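Local coordinates for protein alpha-L-rhamnosidase (Klebsiella oxytoca, PDB 4XHC) that hydrolyses terminal alpha-L-rhamnose residues from alpha-L-rhamnosides as a two-domain glycoside hydrolase of family GH78, at residues A[37-42]-A[270-275]; A[323-328]-A[387-392]; A[471-476]-A[535-540]. All blocks are in the same frame, centred on the assembly; numbering follows the deposited sequence.

How the contacts relate
Following the chain from the N terminus, contact 1 closes by far the longest loop: helix 37-45 is held against helix 264-276 across 227 residues that include the beta-rich N-terminal region. Contact 2 then joins helix 322-340 to the end of helix 368-389, and contact 3 brings the C-terminal helix 534-540 up to helix 466-478; each of these two loops spans 58 residues. The three closures follow in series, none nested in or crossing another. Contacts 1 and 2 meet physically, with Y272 OH 2.7 Å from E327 OE1 in a probable hydrogen bond, whereas contact 3 lies about 15 Å from either at the nearest atoms.

Contact 1 of 3, residues A[37-42]-A[270-275]; sequences PNFLRT and CLYLFA
F39 and Y272 meet where helices 37-45 and 264-276 run antiparallel, and an aromatic pair, joined by one methyl group, carries much of the contact. The rings form an offset edge-to-face pair, Y272 turning its edge toward the face of F39, with centroids 5.7 Å apart and planes at 67°. F39 also lends its CB, which lies in the plane of the tyrosine ring at its edge, 3.8 Å from Y272 CD1. T42 takes a face of that same ring: its CG2 stands over the centre, 3.8 Å from the centroid and almost on the ring normal (7° off), a CH-pi contact. On its other flank F39 reaches the last turn of the second segment, where CD2 touches A275 CB and the carbonyl O of A275 sits in the plane of the phenyl ring, 3.6 Å from CD2. The positive rim of the ring thus faces a backbone oxygen, which is probably mildly attractive.

The torsion of T42 explains its contribution: with OG1 set beside the backbone N (chi1 -58°) and making a weak hydrogen bond back to N38 O, CG2 is the branch presented to Y272. The tyrosine hydroxyl has E327 as its partner, while T324 and L328 pack against the ring from helix 322-340. F39 in turn touches E327, so this third helix borders both rings. The segment axes come within 8.2 Å, close enough for F39 O to lie 3.6 Å from Y272 CB, and the two rings lie beside the line of closest approach. This is a near-antiparallel helix-helix packing, by which a short N-terminal helix docks onto the helical six-hairpin glycosidase domain, the (alpha/alpha)6 barrel of family GH78.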
# COMPACT_ATOMS: atom_id res chain seq x y z
N PRO A 37 -17.04 -29.01 -19.39
CA PRO A 37 -15.68 -28.75 -19.88
C PRO A 37 -15.61 -28.36 -21.36
O PRO A 37 -14.79 -27.52 -21.73
CB PRO A 37 -14.96 -30.09 -19.64
CG PRO A 37 -15.73 -30.75 -18.55
CD PRO A 37 -17.15 -30.34 -18.76
N ASN A 38 -16.44 -28.98 -22.19
CA ASN A 38 -16.48 -28.69 -23.63
C ASN A 38 -16.79 -27.21 -23.92
O ASN A 38 -16.06 -26.56 -24.67
CB ASN A 38 -17.45 -29.65 -24.38
CG ASN A 38 -18.76 -29.92 -23.61
OD1 ASN A 38 -18.76 -30.55 -22.54
ND2 ASN A 38 -19.88 -29.47 -24.17
N PHE A 39 -17.84 -26.68 -23.29
CA PHE A 39 -18.21 -25.28 -23.49
C PHE A 39 -17.12 -24.33 -22.99
O PHE A 39 -16.88 -23.29 -23.60
CB PHE A 39 -19.55 -24.93 -22.80
CG PHE A 39 -20.76 -25.65 -23.35
CD1 PHE A 39 -20.76 -26.24 -24.61
CD2 PHE A 39 -21.93 -25.71 -22.60
CE1 PHE A 39 -21.89 -26.89 -25.09
CE2 PHE A 39 -23.06 -26.36 -23.08
CZ PHE A 39 -23.04 -26.95 -24.32
N LEU A 40 -16.47 -24.68 -21.88
CA LEU A 40 -15.45 -23.81 -21.31
C LEU A 40 -14.17 -23.76 -22.14
O LEU A 40 -13.51 -22.72 -22.17
CB LEU A 40 -15.11 -24.22 -19.88
CG LEU A 40 -16.25 -24.07 -18.87
CD1 LEU A 40 -15.83 -24.65 -17.53
CD2 LEU A 40 -16.69 -22.62 -18.72
N ARG A 41 -13.82 -24.86 -22.81
CA ARG A 41 -12.66 -24.88 -23.71
C ARG A 41 -12.88 -23.99 -24.93
O ARG A 41 -11.96 -23.35 -25.41
CB ARG A 41 -12.30 -26.31 -24.14
CG ARG A 41 -11.61 -27.15 -23.06
CD ARG A 41 -11.02 -28.44 -23.61
NE ARG A 41 -11.96 -29.15 -24.48
CZ ARG A 41 -12.80 -30.12 -24.11
NH1 ARG A 41 -12.84 -30.57 -22.86
NH2 ARG A 41 -13.62 -30.66 -25.02
N THR A 42 -14.12 -23.94 -25.42
CA THR A 42 -14.48 -23.04 -26.50
C THR A 42 -14.35 -21.57 -26.08
O THR A 42 -13.83 -20.73 -26.83
CB THR A 42 -15.91 -23.32 -26.99
OG1 THR A 42 -16.00 -24.68 -27.42
CG2 THR A 42 -16.30 -22.42 -28.15
N CYS A 270 -18.70 -15.03 -24.33
CA CYS A 270 -19.48 -14.72 -23.15
C CYS A 270 -20.73 -15.58 -23.08
O CYS A 270 -21.15 -15.96 -21.99
CB CYS A 270 -19.76 -13.21 -23.08
SG CYS A 270 -18.24 -12.24 -22.75
N LEU A 271 -21.29 -15.96 -24.23
CA LEU A 271 -22.37 -16.95 -24.26
C LEU A 271 -21.92 -18.31 -23.73
O LEU A 271 -22.64 -18.94 -22.95
CB LEU A 271 -22.93 -17.13 -25.68
CG LEU A 271 -24.00 -16.14 -26.13
CD1 LEU A 271 -24.19 -16.19 -27.64
CD2 LEU A 271 -25.32 -16.39 -25.41
N TYR A 272 -20.75 -18.77 -24.14
CA TYR A 272 -20.24 -20.08 -23.71
C TYR A 272 -19.84 -20.09 -22.23
O TYR A 272 -19.86 -21.14 -21.59
CB TYR A 272 -19.07 -20.55 -24.58
CG TYR A 272 -19.49 -21.28 -25.84
CD1 TYR A 272 -19.79 -22.65 -25.81
CD2 TYR A 272 -19.62 -20.61 -27.05
CE1 TYR A 272 -20.18 -23.32 -26.96
CE2 TYR A 272 -20.01 -21.27 -28.20
CZ TYR A 272 -20.30 -22.63 -28.16
OH TYR A 272 -20.69 -23.26 -29.31
N LEU A 273 -19.47 -18.93 -21.70
CA LEU A 273 -19.13 -18.83 -20.30
C LEU A 273 -20.36 -19.08 -19.42
O LEU A 273 -20.33 -19.92 -18.54
CB LEU A 273 -18.51 -17.46 -19.97
CG LEU A 273 -17.05 -17.25 -20.39
CD1 LEU A 273 -16.66 -15.79 -20.23
CD2 LEU A 273 -16.12 -18.13 -19.58
N PHE A 274 -21.44 -18.35 -19.68
CA PHE A 274 -22.68 -18.55 -18.94
C PHE A 274 -23.22 -19.97 -19.09
O PHE A 274 -23.74 -20.53 -18.14
CB PHE A 274 -23.76 -17.57 -19.39
CG PHE A 274 -23.60 -16.19 -18.82
CD1 PHE A 274 -23.95 -15.93 -17.51
CD2 PHE A 274 -23.09 -15.16 -19.59
CE1 PHE A 274 -23.81 -14.66 -16.97
CE2 PHE A 274 -22.93 -13.90 -19.06
CZ PHE A 274 -23.30 -13.64 -17.75
N ALA A 275 -23.08 -20.56 -20.28
CA ALA A 275 -23.54 -21.92 -20.52
C ALA A 275 -22.64 -22.99 -19.88
O ALA A 275 -23.10 -24.10 -19.59
CB ALA A 275 -23.65 -22.17 -22.02

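Contact 2 of 3, residues A[323-328]-A[387-392]; sequences ATAREL and ERFEPE
F389 carries its side of this contact, its ring lying against the turn of helix 322-340 that holds A325 and R326. The tight part is at the inner end of the ring: CZ is 3.7 Å from A325 CB, and R326 CA stands over one face, 4.1 Å from the ring centroid. R388 CB lies over the centre of the opposite face, so the ring is sandwiched between its own chain neighbour and the other helix. F389 is the last residue before the chain leaves helical geometry at E390, which makes this a helix terminus packed on the side of another helix within the (alpha/alpha)6 catalytic domain. M322 adds further cover to F389, and E390 is tied to helix 322-340 through R333 and W329.

Toward solvent the packing thins out. R326 CB still rests 3.9 Å from F389 CE1; beyond it the chain runs on extended (chi1 174°) and then bends at chi3, which brings the guanidinium round so that one of its faces looks onto F389 CE1. The two planes stand 83° apart, and R326 NH2 comes no nearer than 4.2 Å to F389 CE1, a loose graze in place of a parallel stack.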
# COMPACT_ATOMS: atom_id res chain seq x y z
N ALA A 323 -23.81 -23.06 -36.04
CA ALA A 323 -23.14 -24.07 -35.20
C ALA A 323 -23.25 -23.75 -33.70
O ALA A 323 -23.61 -24.62 -32.91
CB ALA A 323 -21.67 -24.20 -35.59
N THR A 324 -22.96 -22.50 -33.34
CA THR A 324 -23.01 -22.07 -31.94
C THR A 324 -24.44 -22.08 -31.45
O THR A 324 -24.73 -22.53 -30.34
CB THR A 324 -22.38 -20.66 -31.75
OG1 THR A 324 -20.97 -20.72 -31.97
CG2 THR A 324 -22.62 -20.14 -30.33
N ALA A 325 -25.35 -21.56 -32.26
CA ALA A 325 -26.74 -21.45 -31.85
C ALA A 325 -27.36 -22.83 -31.64
O ALA A 325 -28.13 -23.02 -30.71
CB ALA A 325 -27.54 -20.65 -32.87
N ARG A 326 -27.02 -23.78 -32.50
CA ARG A 326 -27.48 -25.16 -32.33
C ARG A 326 -26.89 -25.80 -31.07
O ARG A 326 -27.58 -26.52 -30.37
CB ARG A 326 -27.14 -26.01 -33.56
CG ARG A 326 -27.46 -27.50 -33.42
CD ARG A 326 -27.13 -28.26 -34.69
NE ARG A 326 -28.10 -27.95 -35.76
CZ ARG A 326 -27.87 -27.19 -36.83
NH1 ARG A 326 -26.69 -26.61 -37.06
NH2 ARG A 326 -28.86 -27.01 -37.71
N GLU A 327 -25.61 -25.57 -30.81
CA GLU A 327 -24.96 -26.18 -29.65
C GLU A 327 -25.52 -25.64 -28.32
O GLU A 327 -25.71 -26.38 -27.37
CB GLU A 327 -23.44 -25.98 -29.72
CG GLU A 327 -22.66 -26.87 -28.75
CD GLU A 327 -21.16 -26.92 -29.03
OE1 GLU A 327 -20.47 -25.88 -28.87
OE2 GLU A 327 -20.66 -28.01 -29.37
N LEU A 328 -25.83 -24.35 -28.29
CA LEU A 328 -26.28 -23.70 -27.07
C LEU A 328 -27.80 -23.63 -26.90
O LEU A 328 -28.27 -23.16 -25.86
CB LEU A 328 -25.68 -22.29 -26.99
CG LEU A 328 -24.16 -22.24 -26.83
CD1 LEU A 328 -23.70 -20.81 -26.59
CD2 LEU A 328 -23.69 -23.14 -25.69
N GLU A 387 -38.21 -22.83 -34.01
CA GLU A 387 -38.57 -23.05 -35.41
C GLU A 387 -37.39 -23.65 -36.22
O GLU A 387 -37.61 -24.48 -37.09
CB GLU A 387 -39.10 -21.76 -36.07
CG GLU A 387 -40.64 -21.62 -36.07
CD GLU A 387 -41.15 -20.17 -36.09
OE1 GLU A 387 -40.49 -19.28 -36.67
OE2 GLU A 387 -42.24 -19.90 -35.52
N ARG A 388 -36.16 -23.25 -35.90
CA ARG A 388 -34.96 -23.77 -36.57
C ARG A 388 -34.42 -25.08 -36.00
O ARG A 388 -34.05 -25.96 -36.75
CB ARG A 388 -33.82 -22.75 -36.51
CG ARG A 388 -34.12 -21.40 -37.10
CD ARG A 388 -33.01 -20.42 -36.73
NE ARG A 388 -33.17 -19.13 -37.41
CZ ARG A 388 -32.92 -18.91 -38.70
NH1 ARG A 388 -32.50 -19.90 -39.49
NH2 ARG A 388 -33.11 -17.70 -39.20
N PHE A 389 -34.35 -25.19 -34.67
CA PHE A 389 -33.65 -26.30 -34.03
C PHE A 389 -34.54 -27.36 -33.37
O PHE A 389 -34.05 -28.44 -33.04
CB PHE A 389 -32.67 -25.76 -33.00
CG PHE A 389 -31.76 -24.69 -33.53
CD1 PHE A 389 -30.91 -24.96 -34.59
CD2 PHE A 389 -31.75 -23.43 -32.97
CE1 PHE A 389 -30.06 -23.99 -35.09
CE2 PHE A 389 -30.90 -22.44 -33.46
CZ PHE A 389 -30.06 -22.72 -34.52
N GLU A 390 -35.83 -27.07 -33.19
CA GLU A 390 -36.77 -28.01 -32.57
C GLU A 390 -38.23 -27.64 -32.92
O GLU A 390 -38.99 -27.20 -32.06
CB GLU A 390 -36.55 -28.04 -31.04
CG GLU A 390 -37.08 -29.29 -30.34
CD GLU A 390 -36.69 -29.36 -28.87
OE1 GLU A 390 -35.67 -28.78 -28.48
OE2 GLU A 390 -37.41 -30.00 -28.08
N PRO A 391 -38.63 -27.82 -34.20
CA PRO A 391 -39.91 -27.31 -34.71
C PRO A 391 -41.13 -27.78 -33.93
O PRO A 391 -42.10 -27.04 -33.78
CB PRO A 391 -39.98 -27.87 -36.14
CG PRO A 391 -38.58 -28.20 -36.50
CD PRO A 391 -37.89 -28.59 -35.22
N GLU A 392 -41.06 -29.01 -33.43
CA GLU A 392 -42.18 -29.63 -32.72
C GLU A 392 -42.54 -28.92 -31.41
O GLU A 392 -43.70 -28.87 -31.00
CB GLU A 392 -41.86 -31.12 -32.47
CG GLU A 392 -43.08 -32.01 -32.31
CD GLU A 392 -43.95 -31.99 -33.55
OE1 GLU A 392 -43.70 -32.83 -34.44
OE2 GLU A 392 -44.86 -31.12 -33.65

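Contact 3 of 3, residues A[471-476]-A[535-540]; sequences HYIAAL and AWFIRQ
A474 and F537 are the nearest CA pair, yet 8.5 Å apart, so helices 466-478 and 534-540 are bridged by side chains. F537 spans most of that distance. Its ring meets I473, whose methyl CG2 rests over the centre of one face, 3.5 Å from the centroid and only 9° off the ring normal, a well-centred CH-pi contact. I473 CB also lies 3.7 Å from F537 CZ, so the base of the branched side chain packs on the ring as well. The branch point divides the work of the isoleucine: CG2, anti to the backbone N, serves F537, while CG1 goes beside that N (chi1 -62°) and the side chain also packs on I489 and W493 of helix 482-498. A474 is met mainly through its backbone, N lying 4.0 Å from F537 CZ, oblique to the ring, with CB farther at 4.5 Å. The ring of H470 also meets F537. The charged R539 points to another part of the domain, where it forms a salt bridge with D220. With no hydrogen bond across it, the contact is apolar and depends on the fit of methyl to ring face, between two helices of the glycosidase domain.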
# COMPACT_ATOMS: atom_id res chain seq x y z
N HIS A 471 -35.06 0.56 -22.58
CA HIS A 471 -36.26 -0.18 -22.94
C HIS A 471 -37.43 0.75 -23.24
O HIS A 471 -38.24 0.46 -24.10
CB HIS A 471 -36.59 -1.19 -21.84
CG HIS A 471 -35.52 -2.21 -21.65
ND1 HIS A 471 -34.45 -2.00 -20.80
CD2 HIS A 471 -35.31 -3.42 -22.23
CE1 HIS A 471 -33.64 -3.05 -20.85
NE2 HIS A 471 -34.14 -3.91 -21.71
N TYR A 472 -37.49 1.86 -22.52
CA TYR A 472 -38.45 2.92 -22.81
C TYR A 472 -38.29 3.41 -24.25
O TYR A 472 -39.27 3.58 -24.98
CB TYR A 472 -38.27 4.05 -21.81
CG TYR A 472 -39.14 5.26 -22.03
CD1 TYR A 472 -40.51 5.13 -22.25
CD2 TYR A 472 -38.60 6.54 -21.97
CE1 TYR A 472 -41.30 6.25 -22.45
CE2 TYR A 472 -39.39 7.66 -22.15
CZ TYR A 472 -40.74 7.50 -22.39
OH TYR A 472 -41.51 8.62 -22.58
N ILE A 473 -37.04 3.61 -24.66
CA ILE A 473 -36.75 4.05 -26.03
C ILE A 473 -37.19 3.00 -27.04
O ILE A 473 -37.80 3.33 -28.07
CB ILE A 473 -35.24 4.34 -26.24
CG1 ILE A 473 -34.78 5.48 -25.32
CG2 ILE A 473 -34.94 4.70 -27.69
CD1 ILE A 473 -35.64 6.73 -25.39
N ALA A 474 -36.88 1.74 -26.76
CA ALA A 474 -37.24 0.65 -27.64
C ALA A 474 -38.75 0.55 -27.81
O ALA A 474 -39.24 0.32 -28.93
CB ALA A 474 -36.69 -0.66 -27.11
N ALA A 475 -39.48 0.74 -26.71
CA ALA A 475 -40.93 0.71 -26.73
C ALA A 475 -41.51 1.85 -27.57
O ALA A 475 -42.46 1.66 -28.32
CB ALA A 475 -41.50 0.73 -25.32
N LEU A 476 -40.93 3.04 -27.44
CA LEU A 476 -41.36 4.17 -28.27
C LEU A 476 -41.21 3.84 -29.75
O LEU A 476 -42.15 4.02 -30.52
CB LEU A 476 -40.58 5.44 -27.91
CG LEU A 476 -40.93 6.07 -26.55
CD1 LEU A 476 -39.90 7.11 -26.16
CD2 LEU A 476 -42.32 6.68 -26.57
N ALA A 535 -25.80 4.72 -29.08
CA ALA A 535 -25.00 4.41 -30.26
C ALA A 535 -25.72 3.41 -31.18
O ALA A 535 -25.73 3.59 -32.41
CB ALA A 535 -23.64 3.87 -29.85
N TRP A 536 -26.35 2.39 -30.60
CA TRP A 536 -27.11 1.41 -31.37
C TRP A 536 -28.35 2.03 -32.00
O TRP A 536 -28.56 1.91 -33.20
CB TRP A 536 -27.51 0.20 -30.50
CG TRP A 536 -28.23 -0.88 -31.25
CD1 TRP A 536 -27.70 -1.74 -32.18
CD2 TRP A 536 -29.61 -1.23 -31.14
NE1 TRP A 536 -28.67 -2.59 -32.65
CE2 TRP A 536 -29.85 -2.30 -32.03
CE3 TRP A 536 -30.67 -0.74 -30.38
CZ2 TRP A 536 -31.11 -2.89 -32.17
CZ3 TRP A 536 -31.92 -1.33 -30.52
CH2 TRP A 536 -32.13 -2.39 -31.41
N PHE A 537 -29.16 2.71 -31.19
CA PHE A 537 -30.35 3.39 -31.71
C PHE A 537 -30.01 4.35 -32.84
O PHE A 537 -30.67 4.37 -33.89
CB PHE A 537 -31.07 4.17 -30.60
CG PHE A 537 -31.72 3.30 -29.56
CD1 PHE A 537 -32.69 2.37 -29.92
CD2 PHE A 537 -31.40 3.43 -28.22
CE1 PHE A 537 -33.30 1.58 -28.97
CE2 PHE A 537 -32.00 2.64 -27.26
CZ PHE A 537 -32.96 1.72 -27.63
N ILE A 538 -28.96 5.15 -32.64
CA ILE A 538 -28.60 6.17 -33.60
C ILE A 538 -28.15 5.52 -34.91
O ILE A 538 -28.59 5.93 -35.99
CB ILE A 538 -27.55 7.13 -33.02
CG1 ILE A 538 -28.20 8.01 -31.95
CG2 ILE A 538 -26.95 8.02 -34.10
CD1 ILE A 538 -27.22 8.64 -30.99
N ARG A 539 -27.30 4.50 -34.81
CA ARG A 539 -26.75 3.83 -35.99
C ARG A 539 -27.73 2.89 -36.67
O ARG A 539 -27.88 2.93 -37.89
CB ARG A 539 -25.47 3.08 -35.62
CG ARG A 539 -24.30 4.00 -35.30
CD ARG A 539 -23.26 3.31 -34.44
NE ARG A 539 -22.24 4.25 -33.99
CZ ARG A 539 -21.01 4.35 -34.48
NH1 ARG A 539 -20.59 3.56 -35.46
NH2 ARG A 539 -20.17 5.25 -33.98
N GLN A 540 -28.41 2.05 -35.90
CA GLN A 540 -29.33 1.05 -36.44
C GLN A 540 -30.59 1.67 -37.05
O GLN A 540 -31.07 1.17 -38.05
CB GLN A 540 -29.74 0.05 -35.34
CG GLN A 540 -30.51 -1.17 -35.82
CD GLN A 540 -29.70 -2.06 -36.73
OE1 GLN A 540 -28.48 -2.13 -36.63
NE2 GLN A 540 -30.38 -2.76 -37.60